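Long-range contacts in vibralactone Cyclase (Boreostereum vibrans, PDB 6KD0), which probably catalyses the cyclization that forms the fused bicyclic beta-lactone of vibralactone, using an alpha/beta-hydrolase fold: residues 95-100 / 128-133; 215-220 / 260-265; 234-239 / 308-313; 272-277 / 334-339. All coordinates share one frame; numbering follows the deposited sequence.

Contact 1: residues 95-100 / 128-133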
loop_
_atom_site.group_PDB
_atom_site.type_symbol
_atom_site.label_atom_id
_atom_site.label_comp_id
_atom_site.label_asym_id
_atom_site.label_seq_id
_atom_site.Cartn_x
_atom_site.Cartn_y
_atom_site.Cartn_z
ATOM N N TYR A 95 18.986 -11.669 3.354
ATOM C CA TYR A 95 17.907 -11.208 4.214
ATOM C C TYR A 95 16.560 -11.529 3.590
ATOM O O TYR A 95 16.472 -11.756 2.380
ATOM C CB TYR A 95 18.015 -9.695 4.441
ATOM C CG TYR A 95 19.345 -9.303 5.014
ATOM C CD1 TYR A 95 19.563 -9.336 6.385
ATOM C CD2 TYR A 95 20.397 -8.939 4.183
ATOM C CE1 TYR A 95 20.788 -8.990 6.923
ATOM C CE2 TYR A 95 21.630 -8.579 4.711
ATOM C CZ TYR A 95 21.818 -8.607 6.075
ATOM O OH TYR A 95 23.051 -8.251 6.577
ATOM N N PRO A 96 15.488 -11.545 4.390
ATOM C CA PRO A 96 14.146 -11.643 3.803
ATOM C C PRO A 96 13.868 -10.457 2.893
ATOM O O PRO A 96 14.587 -9.447 2.901
ATOM C CB PRO A 96 13.208 -11.655 5.014
ATOM C CG PRO A 96 14.099 -11.994 6.210
ATOM C CD PRO A 96 15.456 -11.475 5.866
ATOM N N LEU A 97 12.799 -10.592 2.100
ATOM C CA LEU A 97 12.505 -9.703 0.976
ATOM C C LEU A 97 11.175 -9.002 1.223
ATOM O O LEU A 97 10.151 -9.669 1.390
ATOM C CB LEU A 97 12.427 -10.511 -0.325
ATOM C CG LEU A 97 12.884 -9.918 -1.658
ATOM C CD1 LEU A 97 12.120 -10.517 -2.843
ATOM C CD2 LEU A 97 12.826 -8.424 -1.673
ATOM N N LEU A 98 11.184 -7.671 1.237
ATOM C CA LEU A 98 9.972 -6.866 1.336
ATOM C C LEU A 98 9.775 -6.096 0.033
ATOM O O LEU A 98 10.653 -5.330 -0.370
ATOM C CB LEU A 98 10.061 -5.883 2.504
ATOM C CG LEU A 98 8.924 -4.858 2.589
ATOM C CD1 LEU A 98 7.605 -5.516 2.994
ATOM C CD2 LEU A 98 9.289 -3.728 3.551
ATOM N N TYR A 99 8.626 -6.275 -0.611
ATOM C CA TYR A 99 8.329 -5.603 -1.879
ATOM C C TYR A 99 7.214 -4.597 -1.611
ATOM O O TYR A 99 6.098 -4.994 -1.269
ATOM C CB TYR A 99 7.924 -6.624 -2.937
ATOM C CG TYR A 99 7.684 -6.055 -4.309
ATOM C CD1 TYR A 99 8.755 -5.858 -5.176
ATOM C CD2 TYR A 99 6.397 -5.769 -4.757
ATOM C CE1 TYR A 99 8.574 -5.355 -6.441
ATOM C CE2 TYR A 99 6.200 -5.252 -6.038
ATOM C CZ TYR A 99 7.305 -5.063 -6.873
ATOM O OH TYR A 99 7.152 -4.580 -8.150
ATOM N N TRP A 100 7.518 -3.309 -1.762
ATOM C CA TRP A 100 6.656 -2.222 -1.308
ATOM C C TRP A 100 6.078 -1.472 -2.501
ATOM O O TRP A 100 6.819 -1.098 -3.425
ATOM C CB TRP A 100 7.439 -1.264 -0.394
ATOM C CG TRP A 100 6.654 -0.049 -0.078
ATOM C CD1 TRP A 100 6.594 1.107 -0.819
ATOM C CD2 TRP A 100 5.740 0.123 1.013
ATOM N NE1 TRP A 100 5.720 1.992 -0.232
ATOM C CE2 TRP A 100 5.190 1.418 0.895
ATOM C CE3 TRP A 100 5.356 -0.678 2.096
ATOM C CZ2 TRP A 100 4.269 1.925 1.813
ATOM C CZ3 TRP A 100 4.431 -0.170 3.005
ATOM C CH2 TRP A 100 3.900 1.120 2.851
ATOM N N CYS A 128 15.704 -6.724 3.065
ATOM C CA CYS A 128 15.902 -5.947 1.852
ATOM C C CYS A 128 14.540 -5.473 1.365
ATOM O O CYS A 128 13.636 -6.287 1.166
ATOM C CB CYS A 128 16.581 -6.775 0.762
ATOM S SG CYS A 128 18.212 -7.363 1.242
ATOM N N ALA A 129 14.393 -4.170 1.187
ATOM C CA ALA A 129 13.154 -3.599 0.680
ATOM C C ALA A 129 13.308 -3.263 -0.794
ATOM O O ALA A 129 14.399 -2.932 -1.263
ATOM C CB ALA A 129 12.755 -2.348 1.454
ATOM N N VAL A 130 12.199 -3.340 -1.523
ATOM C CA VAL A 130 12.162 -3.004 -2.941
ATOM C C VAL A 130 10.986 -2.065 -3.162
ATOM O O VAL A 130 9.892 -2.315 -2.646
ATOM C CB VAL A 130 12.006 -4.269 -3.810
ATOM C CG1 VAL A 130 12.070 -3.912 -5.283
ATOM C CG2 VAL A 130 13.048 -5.301 -3.435
ATOM N N SER A 131 11.215 -0.987 -3.906
ATOM C CA SER A 131 10.199 0.005 -4.243
ATOM C C SER A 131 10.258 0.260 -5.744
ATOM O O SER A 131 11.350 0.370 -6.305
ATOM C CB SER A 131 10.450 1.300 -3.480
ATOM O OG SER A 131 9.337 2.176 -3.599
ATOM N N ILE A 132 9.107 0.362 -6.411
ATOM C CA ILE A 132 9.117 0.432 -7.872
ATOM C C ILE A 132 8.269 1.593 -8.387
ATOM O O ILE A 132 7.243 1.963 -7.801
ATOM C CB ILE A 132 8.683 -0.906 -8.523
ATOM C CG1 ILE A 132 7.152 -1.045 -8.619
ATOM C CG2 ILE A 132 9.364 -2.078 -7.821
ATOM C CD1 ILE A 132 6.440 -1.209 -7.264
ATOM N N ASP A 133 8.721 2.167 -9.507
ATOM C CA ASP A 133 8.061 3.305 -10.144
ATOM C C ASP A 133 7.113 2.805 -11.237
ATOM O O ASP A 133 7.361 2.951 -12.438
ATOM C CB ASP A 133 9.104 4.265 -10.712
ATOM C CG ASP A 133 9.910 4.966 -9.624
ATOM O OD1 ASP A 133 9.503 4.895 -8.444
ATOM O OD2 ASP A 133 10.948 5.583 -9.955
HETATM O O HOH W 1 6.824 1.494 -4.611
#

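Contact 2: residues 215-220 / 260-265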
loop_
_atom_site.group_PDB
_atom_site.type_symbol
_atom_site.label_atom_id
_atom_site.label_comp_id
_atom_site.label_asym_id
_atom_site.label_seq_id
_atom_site.Cartn_x
_atom_site.Cartn_y
_atom_site.Cartn_z
ATOM N N GLU A 215 -19.003 0.833 -9.851
ATOM C CA GLU A 215 -19.931 0.283 -10.827
ATOM C C GLU A 215 -19.880 -1.237 -10.896
ATOM O O GLU A 215 -20.743 -1.834 -11.543
ATOM C CB GLU A 215 -19.658 0.909 -12.194
ATOM C CG GLU A 215 -19.792 2.433 -12.147
ATOM C CD GLU A 215 -19.719 3.092 -13.510
ATOM O OE1 GLU A 215 -20.186 4.246 -13.635
ATOM O OE2 GLU A 215 -19.189 2.463 -14.450
ATOM N N ALA A 216 -18.916 -1.874 -10.232
ATOM C CA ALA A 216 -18.813 -3.328 -10.212
ATOM C C ALA A 216 -19.050 -3.933 -8.833
ATOM O O ALA A 216 -18.864 -5.142 -8.668
ATOM C CB ALA A 216 -17.439 -3.770 -10.730
ATOM N N MET A 217 -19.421 -3.127 -7.841
ATOM C CA MET A 217 -19.716 -3.650 -6.517
ATOM C C MET A 217 -20.848 -4.670 -6.611
ATOM O O MET A 217 -21.922 -4.344 -7.134
ATOM C CB MET A 217 -20.114 -2.517 -5.579
ATOM C CG MET A 217 -20.400 -2.951 -4.167
ATOM S SD MET A 217 -18.946 -3.646 -3.378
ATOM C CE MET A 217 -17.805 -2.264 -3.485
ATOM N N PRO A 218 -20.657 -5.897 -6.132
ATOM C CA PRO A 218 -21.724 -6.898 -6.246
ATOM C C PRO A 218 -22.960 -6.451 -5.483
ATOM O O PRO A 218 -22.867 -5.894 -4.386
ATOM C CB PRO A 218 -21.097 -8.154 -5.637
ATOM C CG PRO A 218 -19.632 -7.941 -5.789
ATOM C CD PRO A 218 -19.449 -6.476 -5.529
ATOM N N GLU A 219 -24.121 -6.663 -6.109
ATOM C CA GLU A 219 -25.381 -6.188 -5.542
ATOM C C GLU A 219 -25.546 -6.630 -4.091
ATOM O O GLU A 219 -25.918 -5.825 -3.227
ATOM C CB GLU A 219 -26.554 -6.679 -6.394
ATOM C CG GLU A 219 -27.855 -5.917 -6.158
ATOM C CD GLU A 219 -27.759 -4.445 -6.531
ATOM O OE1 GLU A 219 -27.123 -4.112 -7.559
ATOM O OE2 GLU A 219 -28.341 -3.620 -5.793
ATOM N N GLU A 220 -25.238 -7.893 -3.797
ATOM C CA GLU A 220 -25.475 -8.424 -2.459
ATOM C C GLU A 220 -24.662 -7.709 -1.390
ATOM O O GLU A 220 -24.991 -7.821 -0.204
ATOM C CB GLU A 220 -25.139 -9.910 -2.409
ATOM C CG GLU A 220 -23.667 -10.176 -2.620
ATOM C CD GLU A 220 -23.383 -11.555 -3.146
ATOM O OE1 GLU A 220 -23.411 -12.508 -2.338
ATOM O OE2 GLU A 220 -23.124 -11.681 -4.365
ATOM N N SER A 260 -10.423 -4.538 -10.119
ATOM C CA SER A 260 -11.196 -4.668 -8.888
ATOM C C SER A 260 -10.806 -5.969 -8.210
ATOM O O SER A 260 -11.437 -7.008 -8.460
ATOM C CB SER A 260 -12.693 -4.665 -9.196
ATOM O OG SER A 260 -13.087 -3.449 -9.777
ATOM N N PRO A 261 -9.800 -5.971 -7.332
ATOM C CA PRO A 261 -9.336 -7.244 -6.751
ATOM C C PRO A 261 -10.376 -7.954 -5.899
ATOM O O PRO A 261 -10.242 -9.165 -5.685
ATOM C CB PRO A 261 -8.118 -6.826 -5.915
ATOM C CG PRO A 261 -8.314 -5.346 -5.665
ATOM C CD PRO A 261 -8.956 -4.836 -6.921
ATOM N N LEU A 262 -11.373 -7.232 -5.369
ATOM C CA LEU A 262 -12.503 -7.857 -4.689
ATOM C C LEU A 262 -13.141 -8.959 -5.527
ATOM O O LEU A 262 -13.677 -9.929 -4.971
ATOM C CB LEU A 262 -13.558 -6.799 -4.352
ATOM C CG LEU A 262 -14.720 -7.211 -3.449
ATOM C CD1 LEU A 262 -14.243 -7.270 -1.992
ATOM C CD2 LEU A 262 -15.879 -6.232 -3.595
ATOM N N LEU A 263 -13.079 -8.836 -6.856
ATOM C CA LEU A 263 -13.838 -9.667 -7.784
ATOM C C LEU A 263 -13.050 -10.854 -8.354
ATOM O O LEU A 263 -13.547 -11.521 -9.272
ATOM C CB LEU A 263 -14.355 -8.804 -8.939
ATOM C CG LEU A 263 -15.179 -7.587 -8.501
ATOM C CD1 LEU A 263 -15.696 -6.801 -9.695
ATOM C CD2 LEU A 263 -16.347 -8.014 -7.597
ATOM N N PHE A 264 -11.848 -11.128 -7.863
ATOM C CA PHE A 264 -11.214 -12.397 -8.214
ATOM C C PHE A 264 -12.146 -13.546 -7.846
ATOM O O PHE A 264 -12.774 -13.521 -6.779
ATOM C CB PHE A 264 -9.871 -12.580 -7.502
ATOM C CG PHE A 264 -8.729 -11.929 -8.214
ATOM C CD1 PHE A 264 -8.113 -12.560 -9.278
ATOM C CD2 PHE A 264 -8.295 -10.665 -7.839
ATOM C CE1 PHE A 264 -7.063 -11.963 -9.946
ATOM C CE2 PHE A 264 -7.247 -10.054 -8.511
ATOM C CZ PHE A 264 -6.634 -10.700 -9.567
ATOM N N PRO A 265 -12.272 -14.558 -8.709
ATOM C CA PRO A 265 -13.173 -15.683 -8.409
ATOM C C PRO A 265 -12.870 -16.367 -7.090
ATOM O O PRO A 265 -13.792 -16.851 -6.424
ATOM C CB PRO A 265 -12.951 -16.631 -9.592
ATOM C CG PRO A 265 -12.453 -15.746 -10.700
ATOM C CD PRO A 265 -11.665 -14.655 -10.047
#

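Contact 3: residues 234-239 / 308-313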
loop_
_atom_site.group_PDB
_atom_site.type_symbol
_atom_site.label_atom_id
_atom_site.label_comp_id
_atom_site.label_asym_id
_atom_site.label_seq_id
_atom_site.Cartn_x
_atom_site.Cartn_y
_atom_site.Cartn_z
ATOM N N ALA A 234 -14.965 13.461 3.566
ATOM C CA ALA A 234 -13.958 13.300 4.604
ATOM C C ALA A 234 -12.688 14.066 4.235
ATOM O O ALA A 234 -12.385 14.255 3.054
ATOM C CB ALA A 234 -13.628 11.828 4.820
ATOM N N PRO A 235 -11.929 14.521 5.230
ATOM C CA PRO A 235 -10.627 15.121 4.940
ATOM C C PRO A 235 -9.774 14.200 4.078
ATOM O O PRO A 235 -9.798 12.972 4.226
ATOM C CB PRO A 235 -10.011 15.308 6.332
ATOM C CG PRO A 235 -11.175 15.368 7.261
ATOM C CD PRO A 235 -12.179 14.425 6.680
ATOM N N LEU A 236 -9.026 14.814 3.157
ATOM C CA LEU A 236 -7.951 14.207 2.373
ATOM C C LEU A 236 -8.448 13.243 1.296
ATOM O O LEU A 236 -7.688 12.914 0.394
ATOM C CB LEU A 236 -6.930 13.477 3.276
ATOM C CG LEU A 236 -6.258 14.270 4.402
ATOM C CD1 LEU A 236 -5.259 13.387 5.119
ATOM C CD2 LEU A 236 -5.573 15.533 3.870
ATOM N N LEU A 237 -9.696 12.771 1.365
ATOM C CA LEU A 237 -10.234 11.941 0.290
ATOM C C LEU A 237 -11.755 11.979 0.299
ATOM O O LEU A 237 -12.390 11.445 1.212
ATOM C CB LEU A 237 -9.751 10.489 0.404
ATOM C CG LEU A 237 -10.267 9.576 -0.718
ATOM C CD1 LEU A 237 -9.721 10.021 -2.088
ATOM C CD2 LEU A 237 -9.907 8.101 -0.440
ATOM N N SER A 238 -12.342 12.603 -0.713
ATOM C CA SER A 238 -13.783 12.678 -0.863
ATOM C C SER A 238 -14.247 11.588 -1.823
ATOM O O SER A 238 -13.448 11.015 -2.566
ATOM C CB SER A 238 -14.183 14.063 -1.369
ATOM O OG SER A 238 -13.680 14.278 -2.680
ATOM N N LYS A 239 -15.545 11.270 -1.753
ATOM C CA LYS A 239 -16.177 10.406 -2.751
ATOM C C LYS A 239 -15.942 10.922 -4.165
ATOM O O LYS A 239 -15.642 10.156 -5.091
ATOM C CB LYS A 239 -17.679 10.308 -2.462
ATOM C CG LYS A 239 -18.490 9.671 -3.581
ATOM C CD LYS A 239 -19.944 9.477 -3.144
ATOM C CE LYS A 239 -20.689 8.559 -4.095
ATOM N NZ LYS A 239 -21.343 9.302 -5.202
ATOM N N GLY A 308 -11.667 7.789 13.487
ATOM C CA GLY A 308 -11.622 9.240 13.539
ATOM C C GLY A 308 -10.472 9.902 12.810
ATOM O O GLY A 308 -10.239 11.103 13.016
ATOM N N VAL A 309 -9.736 9.174 11.976
ATOM C CA VAL A 309 -8.691 9.814 11.177
ATOM C C VAL A 309 -8.873 9.478 9.702
ATOM O O VAL A 309 -9.401 8.405 9.358
ATOM C CB VAL A 309 -7.287 9.429 11.667
ATOM C CG1 VAL A 309 -6.982 10.192 12.947
ATOM C CG2 VAL A 309 -7.190 7.946 11.898
ATOM N N PRO A 310 -8.454 10.367 8.809
ATOM C CA PRO A 310 -8.717 10.185 7.381
ATOM C C PRO A 310 -7.667 9.327 6.674
ATOM O O PRO A 310 -6.612 8.972 7.205
ATOM C CB PRO A 310 -8.685 11.620 6.860
ATOM C CG PRO A 310 -7.650 12.266 7.708
ATOM C CD PRO A 310 -7.883 11.699 9.088
ATOM N N HIS A 311 -7.997 9.014 5.428
ATOM C CA HIS A 311 -7.128 8.320 4.483
ATOM C C HIS A 311 -5.748 8.962 4.406
ATOM O O HIS A 311 -5.618 10.147 4.079
ATOM C CB HIS A 311 -7.809 8.355 3.118
ATOM C CG HIS A 311 -7.237 7.415 2.104
ATOM N ND1 HIS A 311 -7.705 6.130 1.937
ATOM C CD2 HIS A 311 -6.294 7.600 1.153
ATOM C CE1 HIS A 311 -7.065 5.556 0.934
ATOM N NE2 HIS A 311 -6.201 6.427 0.444
ATOM N N ALA A 312 -4.719 8.178 4.722
ATOM C CA ALA A 312 -3.323 8.593 4.591
ATOM C C ALA A 312 -2.947 9.730 5.525
ATOM O O ALA A 312 -2.030 10.503 5.206
ATOM C CB ALA A 312 -2.987 9.013 3.158
ATOM N N PHE A 313 -3.648 9.867 6.659
ATOM C CA PHE A 313 -3.316 10.930 7.604
ATOM C C PHE A 313 -1.893 10.793 8.124
ATOM O O PHE A 313 -1.281 11.795 8.501
ATOM C CB PHE A 313 -4.291 10.929 8.776
ATOM C CG PHE A 313 -3.898 9.974 9.866
ATOM C CD1 PHE A 313 -4.185 8.621 9.753
ATOM C CD2 PHE A 313 -3.217 10.424 10.987
ATOM C CE1 PHE A 313 -3.807 7.733 10.757
ATOM C CE2 PHE A 313 -2.833 9.542 11.981
ATOM C CZ PHE A 313 -3.128 8.199 11.864
HETATM O O HOH W 2 -10.294 10.274 4.141
#

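Contact 4: residues 272-277 / 334-339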
loop_
_atom_site.group_PDB
_atom_site.type_symbol
_atom_site.label_atom_id
_atom_site.label_comp_id
_atom_site.label_asym_id
_atom_site.label_seq_id
_atom_site.Cartn_x
_atom_site.Cartn_y
_atom_site.Cartn_z
ATOM N N PRO A 272 -0.958 -14.725 4.327
ATOM C CA PRO A 272 -1.515 -14.096 5.523
ATOM C C PRO A 272 -1.533 -12.586 5.342
ATOM O O PRO A 272 -0.618 -12.007 4.761
ATOM C CB PRO A 272 -0.561 -14.528 6.643
ATOM C CG PRO A 272 0.191 -15.703 6.103
ATOM C CD PRO A 272 0.184 -15.615 4.606
ATOM N N LEU A 273 -2.604 -11.957 5.812
ATOM C CA LEU A 273 -2.922 -10.579 5.468
ATOM C C LEU A 273 -3.017 -9.726 6.722
ATOM O O LEU A 273 -3.838 -10.005 7.598
ATOM C CB LEU A 273 -4.237 -10.513 4.694
ATOM C CG LEU A 273 -4.782 -9.111 4.443
ATOM C CD1 LEU A 273 -3.831 -8.313 3.560
ATOM C CD2 LEU A 273 -6.154 -9.215 3.798
ATOM N N PHE A 274 -2.223 -8.655 6.768
ATOM C CA PHE A 274 -2.293 -7.628 7.801
ATOM C C PHE A 274 -2.899 -6.388 7.154
ATOM O O PHE A 274 -2.295 -5.793 6.252
ATOM C CB PHE A 274 -0.908 -7.342 8.387
ATOM C CG PHE A 274 -0.916 -6.434 9.604
ATOM C CD1 PHE A 274 -0.886 -5.055 9.467
ATOM C CD2 PHE A 274 -0.893 -6.969 10.882
ATOM C CE1 PHE A 274 -0.874 -4.230 10.582
ATOM C CE2 PHE A 274 -0.885 -6.153 12.005
ATOM C CZ PHE A 274 -0.873 -4.776 11.853
ATOM N N PHE A 275 -4.086 -6.004 7.619
ATOM C CA PHE A 275 -4.900 -4.977 6.991
ATOM C C PHE A 275 -5.015 -3.786 7.930
ATOM O O PHE A 275 -5.323 -3.952 9.117
ATOM C CB PHE A 275 -6.285 -5.541 6.660
ATOM C CG PHE A 275 -7.031 -4.751 5.640
ATOM C CD1 PHE A 275 -7.626 -3.549 5.978
ATOM C CD2 PHE A 275 -7.143 -5.218 4.331
ATOM C CE1 PHE A 275 -8.319 -2.810 5.027
ATOM C CE2 PHE A 275 -7.839 -4.480 3.380
ATOM C CZ PHE A 275 -8.420 -3.285 3.735
ATOM N N MET A 276 -4.748 -2.591 7.413
ATOM C CA MET A 276 -4.809 -1.378 8.216
ATOM C C MET A 276 -5.839 -0.446 7.606
ATOM O O MET A 276 -5.788 -0.171 6.408
ATOM C CB MET A 276 -3.442 -0.699 8.281
ATOM C CG MET A 276 -2.364 -1.631 8.738
ATOM S SD MET A 276 -0.790 -0.797 8.894
ATOM C CE MET A 276 -1.059 0.121 10.412
ATOM N N SER A 277 -6.755 0.051 8.430
ATOM C CA SER A 277 -7.881 0.844 7.965
ATOM C C SER A 277 -7.933 2.172 8.704
ATOM O O SER A 277 -7.612 2.247 9.893
ATOM C CB SER A 277 -9.196 0.089 8.165
ATOM O OG SER A 277 -10.295 0.763 7.545
ATOM N N MET A 334 4.472 -5.930 9.639
ATOM C CA MET A 334 5.555 -6.526 8.858
ATOM C C MET A 334 6.317 -7.565 9.673
ATOM O O MET A 334 6.646 -8.645 9.169
ATOM C CB MET A 334 6.512 -5.450 8.363
ATOM C CG MET A 334 5.879 -4.512 7.334
ATOM S SD MET A 334 6.984 -3.206 6.792
ATOM C CE MET A 334 6.002 -2.554 5.418
ATOM N N SER A 335 6.667 -7.222 10.913
ATOM C CA SER A 335 7.411 -8.158 11.751
ATOM C C SER A 335 6.617 -9.429 11.987
ATOM O O SER A 335 7.188 -10.520 11.979
ATOM C CB SER A 335 7.783 -7.503 13.077
ATOM O OG SER A 335 8.947 -6.733 12.893
ATOM N N TRP A 336 5.299 -9.307 12.192
ATOM C CA TRP A 336 4.446 -10.483 12.323
ATOM C C TRP A 336 4.537 -11.350 11.080
ATOM O O TRP A 336 4.792 -12.557 11.163
ATOM C CB TRP A 336 3.001 -10.062 12.587
ATOM C CG TRP A 336 2.027 -11.201 12.530
ATOM C CD1 TRP A 336 2.023 -12.326 13.311
ATOM C CD2 TRP A 336 0.924 -11.335 11.625
ATOM N NE1 TRP A 336 0.972 -13.146 12.956
ATOM C CE2 TRP A 336 0.285 -12.563 11.923
ATOM C CE3 TRP A 336 0.410 -10.532 10.604
ATOM C CZ2 TRP A 336 -0.842 -13.008 11.225
ATOM C CZ3 TRP A 336 -0.702 -10.973 9.904
ATOM C CH2 TRP A 336 -1.321 -12.204 10.226
ATOM N N LEU A 337 4.378 -10.736 9.906
ATOM C CA LEU A 337 4.438 -11.503 8.666
ATOM C C LEU A 337 5.799 -12.171 8.476
ATOM O O LEU A 337 5.877 -13.341 8.084
ATOM C CB LEU A 337 4.105 -10.595 7.488
ATOM C CG LEU A 337 2.675 -10.056 7.515
ATOM C CD1 LEU A 337 2.478 -8.964 6.438
ATOM C CD2 LEU A 337 1.669 -11.187 7.329
ATOM N N PHE A 338 6.882 -11.447 8.741
ATOM C CA PHE A 338 8.206 -12.036 8.597
ATOM C C PHE A 338 8.474 -13.101 9.659
ATOM O O PHE A 338 9.318 -13.977 9.436
ATOM C CB PHE A 338 9.273 -10.948 8.635
ATOM C CG PHE A 338 9.443 -10.206 7.324
ATOM C CD1 PHE A 338 9.846 -10.872 6.173
ATOM C CD2 PHE A 338 9.205 -8.844 7.252
ATOM C CE1 PHE A 338 10.012 -10.194 4.981
ATOM C CE2 PHE A 338 9.365 -8.154 6.053
ATOM C CZ PHE A 338 9.764 -8.829 4.920
ATOM N N SER A 339 7.762 -13.068 10.791
ATOM C CA SER A 339 7.949 -14.087 11.821
ATOM C C SER A 339 7.443 -15.454 11.394
ATOM O O SER A 339 7.702 -16.434 12.098
ATOM C CB SER A 339 7.257 -13.684 13.124
ATOM O OG SER A 339 5.855 -13.881 13.012
#

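Contact 1: residues 95-100 / 128-133
Three flat side chains of 95-100 meet strand 128-132. The Tyr99 ring is met obliquely by Val130 CG1, 3.8 Å from Tyr99 CD1, and by Ile132 CG2, 3.4 Å from Tyr99 OH. With CG anti to the backbone N (chi1 -176°), the tyrosine leans across the neighbouring strand, and Ile132 crosses it at about a right angle. At the Trp100 edge, near the indole plane, sits Ser131 OG; Cys128 SG lies obliquely beside the Tyr95 ring, 5.2 Å from its centroid. Leu97 CD2 packs on Val130 CG2 on the same sheet face as Tyr99. A leucine in place of Tyr99 would probably open a gap beside Ile132 and leave Val149 O without its weak hydroxyl bond. Parallel pairing underlies all this: Leu98 takes Cys128 O through its N at 2.8 Å and gives its O to Val130 N, and Trp100 N reaches Val130 O at 2.7 Å. Beyond, one water bridges Trp100 O, Ser131 OG and Ile132 N. These strands and helix 115-125 form a beta-alpha-beta unit in the central sheet, flanked by strands 171-176 and 76-85, with helix 321-338 packed on Leu98 and Trp100.

Contact 2: residues 215-220 / 260-265
Leu263 pushes its forked end against 215-220, one methyl to each of two neighbours. Leu263 CD1 meets the small bump of Ala216 CB at 3.6 Å, while Leu263 CD2 abuts the Pro218 ring, 3.8 Å from Pro218 CG. The fork thus sits in the shallow hollow between alanine and proline. Its CG is anti to the carbonyl carbon (chi1 -55°), and chi2 near 180° sends CD1 straight on to Ala216 while CD2 branches toward Pro218. Leu262 fills the next place along: its CD2 touches Met217 SD at 4.0 Å and Pro218 CD at 4.1 Å. The methionine leaves the backbone away from this partner, but a bend at chi2 (63°) brings SD back to Leu262 CD2. Pro218 is wedged against both leucines: CG meets Leu263 CD2, and CD meets the CD2 methyls of both. An alanine in place of Leu263 would probably open a gap between Ala216 and the Pro218 ring, leaving Pro218 with Leu262 alone of the two leucines. No hydrogen bond joins the segments. Ser260 OG instead bonds Pro254 O and His213 N, and Leu289 of helix 284-296 lies against both Met217 and Leu262. The short 3-10 segment 261-263 sets Leu262 and Leu263 side by side. This is apolar loop-to-loop packing in an alpha/beta hydrolase, joining the loop after strand 203-207 to that before strand 273-278.

Contact 3: residues 234-239 / 308-313
Pro235 and Leu236 face Pro310 and His311 across two type II beta turns, Ala234 to Leu237 and Pro310 to Phe313. The second turn is closed by Phe313 N to Pro310 O at 3.1 Å. It carries His311, whose placement fits the histidine of a Ser-His-Asp triad of an alpha/beta hydrolase: ND1 bonds Asp281 OD2 and NE2 bonds Ser177 OG, on a probable nucleophile elbow. Leu236 and Ala312 both have positive phi in their turns, and Ala312 is also the N-cap residue of the helix that follows. No direct hydrogen bond joins the segments; a water links them, donating to Pro235 O at 2.7 Å and accepting from His311 N at 2.9 Å. Among the side chains, Pro235 CB lies against Pro310 CB, and Leu236 reaches farther across. Its CD1 touches Pro310 CG at 3.7 Å and comes to 3.4 Å from His311 O. Trp22 of helix 18-24 packs on both Pro235 and Leu236. With CG anti to the backbone N, chi1 of -166° carries the imidazole out beside Leu237, and chi2 of 91° turns a face to it. Leu237 lies over the ring and leaves both nitrogens to Asp281 and Ser177: Leu237 CD2 sits over the centre of the His311 face, 3.8 Å from the centroid and 12° off the normal, a CH-pi contact.

Contact 4: residues 272-277 / 334-339
Phe274 and Trp336 meet obliquely, the indole bringing its six-membered side to the edge of the phenyl ring. Trp336 CE3 lies near the plane of that ring, 3.8 Å from Phe274 CD2, whereas the phenylalanine atom stands oblique to the indole. The benzyl stem takes part as well, with Phe274 CB 3.9 Å from Trp336 CZ3. Both side chains have CG anti to the backbone N; the tryptophan value of 171° sends the indole out from the helix toward the start of strand 273-278. There Leu273 O approaches the indole edge, 4.0 Å from Trp336 CZ3, and Pro272 CB lies oblique to the ring near Trp336 CH2. Leu337, next on the helix, packs on Pro272 and Phe274 too. Its CG is anti to the carbonyl carbon (chi1 -64°), and the two methyls divide the work: Leu337 CD2 comes to 3.5 Å from Pro272 O and 4.1 Å from Pro272 CB, while CD1 faces Phe274 CB. Phe274 thus has the indole at its ring edge and a leucine methyl at its stem. The strand and helix run antiparallel, 172° between their directions, with axes 9.1 Å apart, a usual spacing for a helix laid on a sheet. Glu329 of helix 321-338 lies against Phe274. Across the two segments there is no hydrogen bond or salt bridge, so this helix is held on the strand by apolar surface and shape, and the cation facing the indole, Arg302, comes from strand 301-307.

Overall arrangement
Contacts 1 and 4 share the central mixed sheet: 97-101 and 128-132 are paired in contact 1, while 273-278 lies three strands from 97-101. Their centres are 15 Å apart, and helix 321-338 joins them directly, Phe338 packing on Pro96 and Leu98, and Met334 on Trp100. Contact 2 lies in loops and contact 3 mostly so, their centres 23 Å apart, and both lie across the chain's centre from contact 1, at 29 and 27 Å. Contact 1 closes before the others open; contact 3 interleaves with contacts 2 and 4, whereas contact 2 closes before contact 4. Sheet and C-terminal helix thus form the frame, with the probable catalytic histidine on a loop beyond the sheet.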